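PDB 6B9R: hydroxyethylphosphonate dioxygenase, which probably cleaves the carbon-carbon bond of 2-hydroxyethylphosphonate with dioxygen at a mononuclear non-haem iron, yielding hydroxymethylphosphonate and formate. Local coordinates for residues P107-D113 and E125-R131; E144-L150 and P186-S191; L151-F157 and I203-G209. One frame throughout, in Å; residues are numbered along the deposited sequence.

Interaction 1: P107-D113 and E125-R131; sequences PYYEYRD and EWISMLR. With 2HE ((2-hydroxyethyl)phosphonic acid), chain F.
Arg112 and Trp126 meet as a hydrogen-bonded pair of the antiparallel beta hairpin made by strands 106-113 and 123-129, their side chains running alongside each other. On the hairpin's other flank a classic beta bulge places Tyr108 and Tyr109 opposite Ile101. The guanidinium lies flat on the indole, planes 10° apart, with Arg112 CZ 4.0 Å from the centroid of the Trp126 six-membered ring, a cation-pi stack. Trp126 carries CG opposite its own backbone N (chi1 175°), which takes the indole over to the neighbouring strand, where its six-membered ring lies against Glu110 O and the Arg112 head. The edge of the same guanidinium is also engaged: NE and NH2 both donate to Glu110 OE2, NE of Arg112 at 3.1 Å from that oxygen, and both approach from one face of the carboxylate. Indole and carboxylate together fix the rotation of the arginine head, while Ser98 gives OE2 a further partner. A water joins Glu110 OE1 to Ser128 OG.

Two further contacts of charged side chains mark the ends of the pairing. Tyr108 CD1 rests over the centre of the Arg131 guanidinium, 3.6 Å from CZ, with the planes 83° apart; Arg131 NH2 is hydrogen-bonded to Arg103 O. Asp113 OD1 and Glu125 OE2 are only 2.6 Å apart, so one acid may well be protonated; Arg99 forms salt bridges to both residues.

Apolar packing covers the face bearing Tyr109, Tyr111, Ile127 and Met129. Ile127 lies beside Tyr111, its CD1 3.6 Å from Tyr111 CD2, and the same methyl touches CB of the bound 2-hydroxyethylphosphonate at 3.5 Å. Tyr111 OH donates a very short 2.5 Å hydrogen bond to phosphonate O2, which lies at the ring edge, in its plane.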
loop_
_atom_site.group_PDB
_atom_site.type_symbol
_atom_site.label_atom_id
_atom_site.label_comp_id
_atom_site.label_asym_id
_atom_site.label_seq_id
_atom_site.Cartn_x
_atom_site.Cartn_y
_atom_site.Cartn_z
ATOM N N PRO A 107 8.871 35.853 16.431
ATOM C CA PRO A 107 8.812 35.098 15.170
ATOM C C PRO A 107 9.950 34.094 15.087
ATOM O O PRO A 107 11.097 34.398 15.420
ATOM C CB PRO A 107 8.936 36.187 14.098
ATOM C CG PRO A 107 8.452 37.440 14.771
ATOM C CD PRO A 107 8.878 37.312 16.210
ATOM N N TYR A 108 9.624 32.882 14.663
ATOM C CA TYR A 108 10.594 31.794 14.638
ATOM C C TYR A 108 10.787 31.204 13.250
ATOM O O TYR A 108 11.927 30.962 12.844
ATOM C CB TYR A 108 10.168 30.694 15.633
ATOM C CG TYR A 108 11.296 29.769 16.037
ATOM C CD1 TYR A 108 12.106 30.063 17.132
ATOM C CD2 TYR A 108 11.570 28.616 15.306
ATOM C CE1 TYR A 108 13.149 29.226 17.499
ATOM C CE2 TYR A 108 12.610 27.774 15.662
ATOM C CZ TYR A 108 13.402 28.086 16.756
ATOM O OH TYR A 108 14.437 27.242 17.111
ATOM N N TYR A 109 9.703 30.993 12.503
ATOM C CA TYR A 109 9.758 30.513 11.128
ATOM C C TYR A 109 8.802 31.334 10.273
ATOM O O TYR A 109 7.761 31.789 10.752
ATOM C CB TYR A 109 9.324 29.047 10.993
ATOM C CG TYR A 109 10.166 27.992 11.677
ATOM C CD1 TYR A 109 11.554 28.000 11.595
ATOM C CD2 TYR A 109 9.557 26.951 12.367
ATOM C CE1 TYR A 109 12.307 27.011 12.205
ATOM C CE2 TYR A 109 10.297 25.961 12.979
ATOM C CZ TYR A 109 11.672 25.993 12.895
ATOM O OH TYR A 109 12.403 25.000 13.507
ATOM N N GLU A 110 9.156 31.520 9.005
ATOM C CA GLU A 110 8.178 31.859 7.975
ATOM C C GLU A 110 8.045 30.675 7.035
ATOM O O GLU A 110 9.049 30.214 6.475
ATOM C CB GLU A 110 8.568 33.099 7.161
ATOM C CG GLU A 110 7.503 33.417 6.091
ATOM C CD GLU A 110 7.889 34.522 5.115
ATOM O OE1 GLU A 110 9.030 35.010 5.176
ATOM O OE2 GLU A 110 7.033 34.892 4.278
ATOM N N TYR A 111 6.811 30.193 6.868
ATOM C CA TYR A 111 6.486 29.072 5.995
ATOM C C TYR A 111 5.885 29.566 4.685
ATOM O O TYR A 111 5.092 30.512 4.673
ATOM C CB TYR A 111 5.467 28.126 6.633
ATOM C CG TYR A 111 5.828 27.473 7.942
ATOM C CD1 TYR A 111 5.587 28.119 9.149
ATOM C CD2 TYR A 111 6.352 26.186 7.977
ATOM C CE1 TYR A 111 5.881 27.513 10.355
ATOM C CE2 TYR A 111 6.655 25.569 9.183
ATOM C CZ TYR A 111 6.415 26.240 10.367
ATOM O OH TYR A 111 6.700 25.634 11.567
ATOM N N ARG A 112 6.232 28.891 3.590
ATOM C CA ARG A 112 5.613 29.132 2.290
ATOM C C ARG A 112 5.366 27.791 1.613
ATOM O O ARG A 112 6.274 26.954 1.555
ATOM C CB ARG A 112 6.506 30.022 1.400
ATOM C CG ARG A 112 6.651 31.449 1.911
ATOM C CD ARG A 112 7.487 32.307 0.974
ATOM N NE ARG A 112 7.863 33.566 1.604
ATOM C CZ ARG A 112 8.847 34.349 1.169
ATOM N NH1 ARG A 112 9.557 34.005 0.100
ATOM N NH2 ARG A 112 9.124 35.477 1.811
ATOM N N ASP A 113 4.147 27.581 1.108
ATOM C CA ASP A 113 3.891 26.391 0.309
ATOM C C ASP A 113 4.683 26.428 -0.983
ATOM O O ASP A 113 4.889 27.491 -1.581
ATOM C CB ASP A 113 2.415 26.270 -0.075
ATOM C CG ASP A 113 1.500 26.143 1.114
ATOM O OD1 ASP A 113 1.956 25.743 2.197
ATOM O OD2 ASP A 113 0.314 26.458 0.946
ATOM N N GLU A 125 7.549 22.546 2.140
ATOM C CA GLU A 125 7.498 23.929 2.581
ATOM C C GLU A 125 8.883 24.546 2.460
ATOM O O GLU A 125 9.882 23.924 2.832
ATOM C CB GLU A 125 6.987 24.039 4.031
ATOM C CG GLU A 125 5.597 23.444 4.253
ATOM C CD GLU A 125 4.477 24.378 3.827
ATOM O OE1 GLU A 125 4.331 25.450 4.444
ATOM O OE2 GLU A 125 3.744 24.033 2.873
ATOM N N TRP A 126 8.928 25.739 1.876
ATOM C CA TRP A 126 10.035 26.662 2.052
ATOM C C TRP A 126 9.904 27.271 3.440
ATOM O O TRP A 126 8.813 27.707 3.819
ATOM C CB TRP A 126 9.960 27.732 0.961
ATOM C CG TRP A 126 10.952 28.862 1.013
ATOM C CD1 TRP A 126 12.085 28.991 0.256
ATOM C CD2 TRP A 126 10.876 30.047 1.825
ATOM N NE1 TRP A 126 12.724 30.173 0.562
ATOM C CE2 TRP A 126 12.004 30.837 1.521
ATOM C CE3 TRP A 126 9.972 30.506 2.794
ATOM C CZ2 TRP A 126 12.251 32.062 2.146
ATOM C CZ3 TRP A 126 10.214 31.730 3.412
ATOM C CH2 TRP A 126 11.344 32.492 3.082
ATOM N N ILE A 127 10.987 27.275 4.223
ATOM C CA ILE A 127 10.905 27.772 5.594
ATOM C C ILE A 127 12.169 28.560 5.913
ATOM O O ILE A 127 13.273 28.009 5.878
ATOM C CB ILE A 127 10.710 26.649 6.631
ATOM C CG1 ILE A 127 9.538 25.731 6.238
ATOM C CG2 ILE A 127 10.486 27.268 8.010
ATOM C CD1 ILE A 127 9.374 24.523 7.126
ATOM N N SER A 128 12.014 29.843 6.231
ATOM C CA SER A 128 13.160 30.653 6.613
ATOM C C SER A 128 13.349 30.601 8.120
ATOM O O SER A 128 12.384 30.672 8.884
ATOM C CB SER A 128 12.999 32.103 6.159
ATOM O OG SER A 128 11.977 32.740 6.887
ATOM N N MET A 129 14.603 30.483 8.545
ATOM C CA MET A 129 14.922 30.521 9.963
ATOM C C MET A 129 14.927 31.969 10.429
ATOM O O MET A 129 15.734 32.774 9.951
ATOM C CB MET A 129 16.273 29.860 10.218
ATOM C CG MET A 129 16.231 28.340 10.257
ATOM S SD MET A 129 15.903 27.580 8.649
ATOM C CE MET A 129 14.181 27.097 8.828
ATOM N N LEU A 130 14.025 32.308 11.349
ATOM C CA LEU A 130 13.952 33.667 11.869
ATOM C C LEU A 130 14.621 33.825 13.228
ATOM O O LEU A 130 14.731 34.954 13.714
ATOM C CB LEU A 130 12.491 34.123 11.973
ATOM C CG LEU A 130 11.627 33.958 10.725
ATOM C CD1 LEU A 130 10.176 34.384 11.011
ATOM C CD2 LEU A 130 12.223 34.729 9.555
ATOM N N ARG A 131 15.044 32.730 13.857
ATOM C CA ARG A 131 15.706 32.777 15.154
ATOM C C ARG A 131 17.207 32.635 14.926
ATOM O O ARG A 131 17.656 31.662 14.307
ATOM C CB ARG A 131 15.185 31.678 16.083
ATOM C CG ARG A 131 15.825 31.650 17.469
ATOM C CD ARG A 131 15.578 32.942 18.252
ATOM N NE ARG A 131 14.161 33.314 18.326
ATOM C CZ ARG A 131 13.289 32.794 19.188
ATOM N NH1 ARG A 131 13.675 31.860 20.050
ATOM N NH2 ARG A 131 12.022 33.200 19.181
HETATM O O3 2HE F . 8.464 20.930 11.406
HETATM P P 2HE F . 8.604 22.342 11.852
HETATM O O1 2HE F . 8.714 22.412 13.456
HETATM O O2 2HE F . 7.360 23.245 11.354
HETATM C CA 2HE F . 10.139 22.933 11.103
HETATM C CB 2HE F . 10.209 22.345 9.696
HETATM O O4 2HE F . 10.611 20.966 9.719
HETATM O O HOH W 1 13.264 35.458 16.952
HETATM O O HOH W 2 14.470 29.687 13.251
HETATM O O HOH W 3 11.437 35.412 5.736
#

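Interaction 2: E144-L150 and P186-S191; sequences EWNKGHL and PFAPHS. With FE (Fe (III) ion), chain E; 2HE ((2-hydroxyethyl)phosphonic acid), chain F.
Asn146 and His190 are locked together by hydrogen bonds of the backbone and of the asparagine amide. Asn146 N donates almost straight to His190 O (172°), and His190 N returns a bond to Asn146 OD1 at 3.0 Å. Gly148 N reaches the same OD1, 2.8 Å away, from the opposite face of the amide, which makes an Asx turn. Held in this way, the amide sets its ND2 over the centre of the His190 ring face and donates to O1 of the phosphonate, with ND2 and O1 2.8 Å apart. At one end Phe187 N donates to His149 O (2.7 Å); at the other Ser191 OG donates to Glu144 O.

Metal bonds form the second group, in the two-histidine, one-glutamine iron site of a cupin-type enzyme: His149 NE2 lies 2.3 Å and His190 NE2 2.2 Å from the iron, with Gln153 as the third protein ligand. The two imidazoles stand nearly perpendicular, planes at 88°. Ala188 O, in the second shell, accepts a hydrogen bond from His190 ND1 at 2.8 Å, in the ring plane, which fixes how the imidazole is turned.

Apolar contact is made by Phe187, whose ring face receives Leu150 CA in a CH-pi contact while Leu150 CD1 packs on Phe187 CE2 at 3.5 Å. Arg441 of the second subunit binds the carbonyls of Lys147 and Gly148.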
loop_
_atom_site.group_PDB
_atom_site.type_symbol
_atom_site.label_atom_id
_atom_site.label_comp_id
_atom_site.label_asym_id
_atom_site.label_seq_id
_atom_site.Cartn_x
_atom_site.Cartn_y
_atom_site.Cartn_z
ATOM N N GLU A 144 13.572 26.482 19.855
ATOM C CA GLU A 144 12.205 26.068 20.141
ATOM C C GLU A 144 11.926 24.834 19.300
ATOM O O GLU A 144 11.882 24.913 18.071
ATOM C CB GLU A 144 11.211 27.188 19.849
ATOM C CG GLU A 144 11.345 28.365 20.797
ATOM C CD GLU A 144 10.832 28.072 22.207
ATOM O OE1 GLU A 144 10.181 27.030 22.426
ATOM O OE2 GLU A 144 11.079 28.896 23.107
ATOM N N TRP A 145 11.753 23.701 19.969
ATOM C CA TRP A 145 11.628 22.411 19.317
ATOM C C TRP A 145 10.178 22.155 18.943
ATOM O O TRP A 145 9.258 22.653 19.593
ATOM C CB TRP A 145 12.101 21.299 20.249
ATOM C CG TRP A 145 13.530 21.398 20.639
ATOM C CD1 TRP A 145 14.087 22.265 21.521
ATOM C CD2 TRP A 145 14.585 20.576 20.155
ATOM N NE1 TRP A 145 15.443 22.040 21.616
ATOM C CE2 TRP A 145 15.770 21.004 20.782
ATOM C CE3 TRP A 145 14.645 19.517 19.241
ATOM C CZ2 TRP A 145 16.996 20.406 20.535
ATOM C CZ3 TRP A 145 15.869 18.930 18.992
ATOM C CH2 TRP A 145 17.022 19.374 19.637
ATOM N N ASN A 146 9.983 21.359 17.901
ATOM C CA ASN A 146 8.652 20.839 17.634
ATOM C C ASN A 146 8.476 19.522 18.387
ATOM O O ASN A 146 9.367 19.059 19.104
ATOM C CB ASN A 146 8.393 20.708 16.126
ATOM C CG ASN A 146 9.218 19.606 15.449
ATOM O OD1 ASN A 146 9.666 18.648 16.080
ATOM N ND2 ASN A 146 9.402 19.741 14.139
ATOM N N LYS A 147 7.306 18.913 18.228
ATOM C CA LYS A 147 6.984 17.665 18.897
ATOM C C LYS A 147 7.237 16.459 18.014
ATOM O O LYS A 147 6.921 15.332 18.415
ATOM C CB LYS A 147 5.523 17.687 19.348
ATOM C CG LYS A 147 5.169 18.924 20.158
ATOM C CD LYS A 147 3.705 18.907 20.592
ATOM C CE LYS A 147 3.305 20.191 21.307
ATOM N NZ LYS A 147 1.832 20.416 21.193
ATOM N N GLY A 148 7.795 16.671 16.826
ATOM C CA GLY A 148 7.869 15.623 15.833
ATOM C C GLY A 148 6.534 15.487 15.128
ATOM O O GLY A 148 5.490 15.845 15.680
ATOM N N HIS A 149 6.554 14.980 13.902
ATOM C CA HIS A 149 5.347 14.871 13.101
ATOM C C HIS A 149 5.400 13.574 12.303
ATOM O O HIS A 149 6.476 13.011 12.061
ATOM C CB HIS A 149 5.180 16.092 12.183
ATOM C CG HIS A 149 6.411 16.441 11.402
ATOM N ND1 HIS A 149 6.967 15.591 10.470
ATOM C CD2 HIS A 149 7.189 17.550 11.411
ATOM C CE1 HIS A 149 8.039 16.159 9.944
ATOM N NE2 HIS A 149 8.188 17.352 10.492
ATOM N N LEU A 150 4.214 13.107 11.886
ATOM C CA LEU A 150 4.123 11.785 11.270
ATOM C C LEU A 150 4.942 11.705 9.987
ATOM O O LEU A 150 5.589 10.686 9.723
ATOM C CB LEU A 150 2.663 11.417 10.988
ATOM C CG LEU A 150 2.495 10.106 10.201
ATOM C CD1 LEU A 150 3.203 8.925 10.881
ATOM C CD2 LEU A 150 1.027 9.786 9.952
ATOM N N PRO A 186 9.661 9.418 10.979
ATOM C CA PRO A 186 8.447 9.970 11.593
ATOM C C PRO A 186 8.623 10.261 13.080
ATOM O O PRO A 186 9.286 9.518 13.804
ATOM C CB PRO A 186 7.410 8.860 11.367
ATOM C CG PRO A 186 7.866 8.155 10.141
ATOM C CD PRO A 186 9.388 8.180 10.226
ATOM N N PHE A 187 8.016 11.369 13.522
ATOM C CA PHE A 187 7.898 11.770 14.925
ATOM C C PHE A 187 9.244 12.045 15.600
ATOM O O PHE A 187 9.322 12.122 16.833
ATOM C CB PHE A 187 7.098 10.735 15.723
ATOM C CG PHE A 187 5.678 10.620 15.278
ATOM C CD1 PHE A 187 4.792 11.668 15.486
ATOM C CD2 PHE A 187 5.230 9.481 14.635
ATOM C CE1 PHE A 187 3.481 11.579 15.076
ATOM C CE2 PHE A 187 3.913 9.382 14.227
ATOM C CZ PHE A 187 3.039 10.441 14.441
ATOM N N ALA A 188 10.303 12.235 14.829
ATOM C CA ALA A 188 11.571 12.664 15.409
ATOM C C ALA A 188 11.543 14.173 15.633
ATOM O O ALA A 188 11.426 14.927 14.663
ATOM C CB ALA A 188 12.728 12.282 14.496
ATOM N N PRO A 189 11.639 14.651 16.874
ATOM C CA PRO A 189 11.549 16.100 17.114
ATOM C C PRO A 189 12.775 16.821 16.583
ATOM O O PRO A 189 13.889 16.298 16.637
ATOM C CB PRO A 189 11.462 16.210 18.646
ATOM C CG PRO A 189 11.121 14.809 19.129
ATOM C CD PRO A 189 11.738 13.884 18.129
ATOM N N HIS A 190 12.570 18.031 16.062
ATOM C CA HIS A 190 13.686 18.758 15.467
ATOM C C HIS A 190 13.404 20.256 15.464
ATOM O O HIS A 190 12.288 20.705 15.748
ATOM C CB HIS A 190 13.992 18.245 14.052
ATOM C CG HIS A 190 12.816 18.254 13.126
ATOM N ND1 HIS A 190 11.868 17.254 13.112
ATOM C CD2 HIS A 190 12.443 19.140 12.172
ATOM C CE1 HIS A 190 10.958 17.527 12.193
ATOM N NE2 HIS A 190 11.287 18.665 11.607
ATOM N N SER A 191 14.458 21.029 15.179
ATOM C CA SER A 191 14.355 22.481 15.087
ATOM C C SER A 191 15.440 23.005 14.155
ATOM O O SER A 191 16.380 22.290 13.796
ATOM C CB SER A 191 14.464 23.141 16.464
ATOM O OG SER A 191 14.086 24.509 16.401
HETATM FE FE FE E . 9.640 19.092 10.263
HETATM O O3 2HE F . 8.464 20.930 11.406
HETATM P P 2HE F . 8.604 22.342 11.852
HETATM O O1 2HE F . 8.714 22.412 13.456
HETATM O O2 2HE F . 7.360 23.245 11.354
HETATM C CA 2HE F . 10.139 22.933 11.103
HETATM C CB 2HE F . 10.209 22.345 9.696
HETATM O O4 2HE F . 10.611 20.966 9.719
HETATM O O HOH W 4 9.250 14.689 12.942
HETATM O O HOH W 5 8.451 20.135 8.256
#

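Interaction 3: L151-F157 and I203-G209; sequences LYQFTYF and ILALTYG. With FE (Fe (III) ion), chain E; 2HE ((2-hydroxyethyl)phosphonic acid), chain F.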
loop_
_atom_site.group_PDB
_atom_site.type_symbol
_atom_site.label_atom_id
_atom_site.label_comp_id
_atom_site.label_asym_id
_atom_site.label_seq_id
_atom_site.Cartn_x
_atom_site.Cartn_y
_atom_site.Cartn_z
ATOM N N LEU A 151 4.939 12.761 9.184
ATOM C CA LEU A 151 5.534 12.666 7.858
ATOM C C LEU A 151 7.052 12.536 7.941
ATOM O O LEU A 151 7.701 13.154 8.790
ATOM C CB LEU A 151 5.154 13.879 7.008
ATOM C CG LEU A 151 3.670 13.952 6.620
ATOM C CD1 LEU A 151 3.437 14.976 5.498
ATOM C CD2 LEU A 151 3.188 12.574 6.197
ATOM N N TYR A 152 7.609 11.697 7.067
ATOM C CA TYR A 152 9.050 11.680 6.850
ATOM C C TYR A 152 9.514 13.055 6.388
ATOM O O TYR A 152 8.758 13.805 5.770
ATOM C CB TYR A 152 9.413 10.643 5.789
ATOM C CG TYR A 152 9.110 9.220 6.195
ATOM C CD1 TYR A 152 7.819 8.700 6.094
ATOM C CD2 TYR A 152 10.122 8.390 6.665
ATOM C CE1 TYR A 152 7.550 7.393 6.474
ATOM C CE2 TYR A 152 9.865 7.083 7.035
ATOM C CZ TYR A 152 8.585 6.589 6.933
ATOM O OH TYR A 152 8.347 5.293 7.304
ATOM N N GLN A 153 10.768 13.402 6.672
ATOM C CA GLN A 153 11.255 14.677 6.162
ATOM C C GLN A 153 12.578 14.525 5.434
ATOM O O GLN A 153 13.502 13.878 5.930
ATOM C CB GLN A 153 11.406 15.715 7.268
ATOM C CG GLN A 153 11.594 17.116 6.718
ATOM C CD GLN A 153 11.409 18.174 7.790
ATOM O OE1 GLN A 153 10.433 18.151 8.524
ATOM N NE2 GLN A 153 12.354 19.097 7.888
ATOM N N PHE A 154 12.644 15.114 4.251
ATOM C CA PHE A 154 13.889 15.401 3.561
ATOM C C PHE A 154 14.083 16.904 3.604
ATOM O O PHE A 154 13.199 17.655 3.176
ATOM C CB PHE A 154 13.863 14.925 2.105
ATOM C CG PHE A 154 14.985 15.482 1.310
ATOM C CD1 PHE A 154 16.249 14.919 1.385
ATOM C CD2 PHE A 154 14.809 16.614 0.539
ATOM C CE1 PHE A 154 17.312 15.465 0.682
ATOM C CE2 PHE A 154 15.878 17.174 -0.158
ATOM C CZ PHE A 154 17.132 16.588 -0.091
ATOM N N THR A 155 15.232 17.346 4.101
ATOM C CA THR A 155 15.500 18.764 4.242
ATOM C C THR A 155 16.763 19.120 3.480
ATOM O O THR A 155 17.786 18.444 3.622
ATOM C CB THR A 155 15.641 19.150 5.713
ATOM O OG1 THR A 155 14.440 18.787 6.413
ATOM C CG2 THR A 155 15.846 20.642 5.839
ATOM N N TYR A 156 16.679 20.169 2.672
ATOM C CA TYR A 156 17.812 20.738 1.953
ATOM C C TYR A 156 18.135 22.105 2.541
ATOM O O TYR A 156 17.231 22.927 2.705
ATOM C CB TYR A 156 17.485 20.871 0.467
ATOM C CG TYR A 156 18.605 21.472 -0.327
ATOM C CD1 TYR A 156 19.613 20.675 -0.839
ATOM C CD2 TYR A 156 18.658 22.843 -0.563
ATOM C CE1 TYR A 156 20.654 21.232 -1.575
ATOM C CE2 TYR A 156 19.690 23.404 -1.290
ATOM C CZ TYR A 156 20.687 22.595 -1.790
ATOM O OH TYR A 156 21.710 23.159 -2.518
ATOM N N PHE A 157 19.412 22.353 2.858
ATOM C CA PHE A 157 19.813 23.555 3.592
ATOM C C PHE A 157 20.393 24.623 2.666
ATOM O O PHE A 157 21.174 24.318 1.764
ATOM C CB PHE A 157 20.836 23.200 4.672
ATOM C CG PHE A 157 20.292 22.296 5.739
ATOM C CD1 PHE A 157 19.607 22.824 6.822
ATOM C CD2 PHE A 157 20.452 20.922 5.653
ATOM C CE1 PHE A 157 19.099 21.998 7.817
ATOM C CE2 PHE A 157 19.952 20.083 6.636
ATOM C CZ PHE A 157 19.263 20.620 7.724
ATOM N N ILE A 203 15.395 26.601 4.546
ATOM C CA ILE A 203 15.396 25.206 4.139
ATOM C C ILE A 203 14.255 24.969 3.159
ATOM O O ILE A 203 13.258 25.690 3.134
ATOM C CB ILE A 203 15.268 24.233 5.331
ATOM C CG1 ILE A 203 13.900 24.383 6.023
ATOM C CG2 ILE A 203 16.437 24.405 6.315
ATOM C CD1 ILE A 203 13.753 23.511 7.257
ATOM N N LEU A 204 14.428 23.946 2.345
ATOM C CA LEU A 204 13.320 23.313 1.640
ATOM C C LEU A 204 13.030 22.053 2.438
ATOM O O LEU A 204 13.772 21.070 2.355
ATOM C CB LEU A 204 13.661 23.019 0.182
ATOM C CG LEU A 204 13.519 24.179 -0.822
ATOM C CD1 LEU A 204 12.060 24.607 -0.980
ATOM C CD2 LEU A 204 14.374 25.381 -0.444
ATOM N N ALA A 205 11.978 22.119 3.258
ATOM C CA ALA A 205 11.527 21.018 4.115
ATOM C C ALA A 205 10.493 20.221 3.331
ATOM O O ALA A 205 9.308 20.570 3.312
ATOM C CB ALA A 205 10.944 21.552 5.422
ATOM N N LEU A 206 10.947 19.165 2.657
ATOM C CA LEU A 206 10.101 18.388 1.767
ATOM C C LEU A 206 9.610 17.157 2.528
ATOM O O LEU A 206 10.185 16.066 2.454
ATOM C CB LEU A 206 10.878 18.013 0.493
ATOM C CG LEU A 206 11.676 19.141 -0.194
ATOM C CD1 LEU A 206 12.273 18.679 -1.530
ATOM C CD2 LEU A 206 10.830 20.397 -0.388
ATOM N N THR A 207 8.531 17.343 3.285
ATOM C CA THR A 207 7.956 16.208 3.991
ATOM C C THR A 207 7.039 15.412 3.063
ATOM O O THR A 207 6.500 15.932 2.082
ATOM C CB THR A 207 7.183 16.648 5.245
ATOM O OG1 THR A 207 5.999 17.357 4.866
ATOM C CG2 THR A 207 8.039 17.549 6.139
ATOM N N TYR A 208 6.877 14.130 3.379
ATOM C CA TYR A 208 6.108 13.214 2.547
ATOM C C TYR A 208 5.764 11.986 3.380
ATOM O O TYR A 208 6.296 11.781 4.478
ATOM C CB TYR A 208 6.865 12.853 1.257
ATOM C CG TYR A 208 8.049 11.918 1.457
ATOM C CD1 TYR A 208 9.290 12.414 1.861
ATOM C CD2 TYR A 208 7.931 10.549 1.220
ATOM C CE1 TYR A 208 10.378 11.570 2.046
ATOM C CE2 TYR A 208 9.021 9.684 1.405
ATOM C CZ TYR A 208 10.249 10.212 1.817
ATOM O OH TYR A 208 11.350 9.384 1.999
ATOM N N GLY A 209 4.828 11.189 2.858
ATOM C CA GLY A 209 4.223 10.147 3.670
ATOM C C GLY A 209 4.487 8.712 3.230
ATOM O O GLY A 209 5.026 7.910 4.001
HETATM FE FE FE E . 9.640 19.092 10.263
HETATM O O3 2HE F . 8.464 20.930 11.406
HETATM P P 2HE F . 8.604 22.342 11.852
HETATM O O1 2HE F . 8.714 22.412 13.456
HETATM O O2 2HE F . 7.360 23.245 11.354
HETATM C CA 2HE F . 10.139 22.933 11.103
HETATM C CB 2HE F . 10.209 22.345 9.696
HETATM O O4 2HE F . 10.611 20.966 9.719
HETATM O O HOH W 5 8.451 20.135 8.256
#
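Thr207 sets its CG2 methyl against the side chain of Gln153, 3.6 Å from CG and 3.4 Å from OE1, where the antiparallel strands 152-158 and 202-208 draw closest. At this end of the pair Leu151 fits beside Thr207 and Gly209, its CD2 3.7 Å from Gly209 CA. On the same face as Gln153, Ala205 CB approaches the glutamine's amide nitrogen, and the small methyl lies low beneath the extended chain. With CG opposite the backbone N (chi1 -167°), the chain runs out from the sheet to put OE1 2.1 Å from the iron. Gln153 NE2 donates to Thr155 OG1 at 2.6 Å and to O4 of the substrate, bonds that hold the amide at its rotation. Farther along this face Ile203 packs alongside Thr155 and Phe157, which also touch each other: its CB meets Thr155 CG2, and its own CG2 presses on Phe157 CD1 at 3.6 Å.

The other face is built from larger bumps. Phe154 and Leu206 point the same way, with Leu206 CD1 at the edge of the phenyl ring, 3.9 Å from Phe154 CD2. Tyr152 lays its CB over the face of the Tyr208 ring in a CH-pi contact, whereas the two rings, tilted by 26°, are slid apart and hardly overlap. Alternating side chains thus split between a largely apolar layer, continued by Leu415 and Leu417, and a ligand-bearing interior, as in the double-stranded beta-helix of cupins with a non-haem iron site.

Following the chain from the N terminus, interaction 1 comes first and closes a short hairpin, finished before the others open. The chain then passes through 144-150 straight into 151-157, so the first halves of interactions 2 and 3 are contiguous. Their partners, 186-191 and 203-209, follow in the same order, and the two contacts therefore cross. Interaction 2 closes a loop of 35 residues and ties the segment ahead of strand 152-158 to the start of strand 190-194, part of the small three-stranded sheet. Interaction 3 spans 45 residues and lies within the sheet that interaction 1 also reaches, because strand 202-208 pairs with strand 123-129 through Glu125-Ala205 and Ile127-Ile203. All three converge on the substrate.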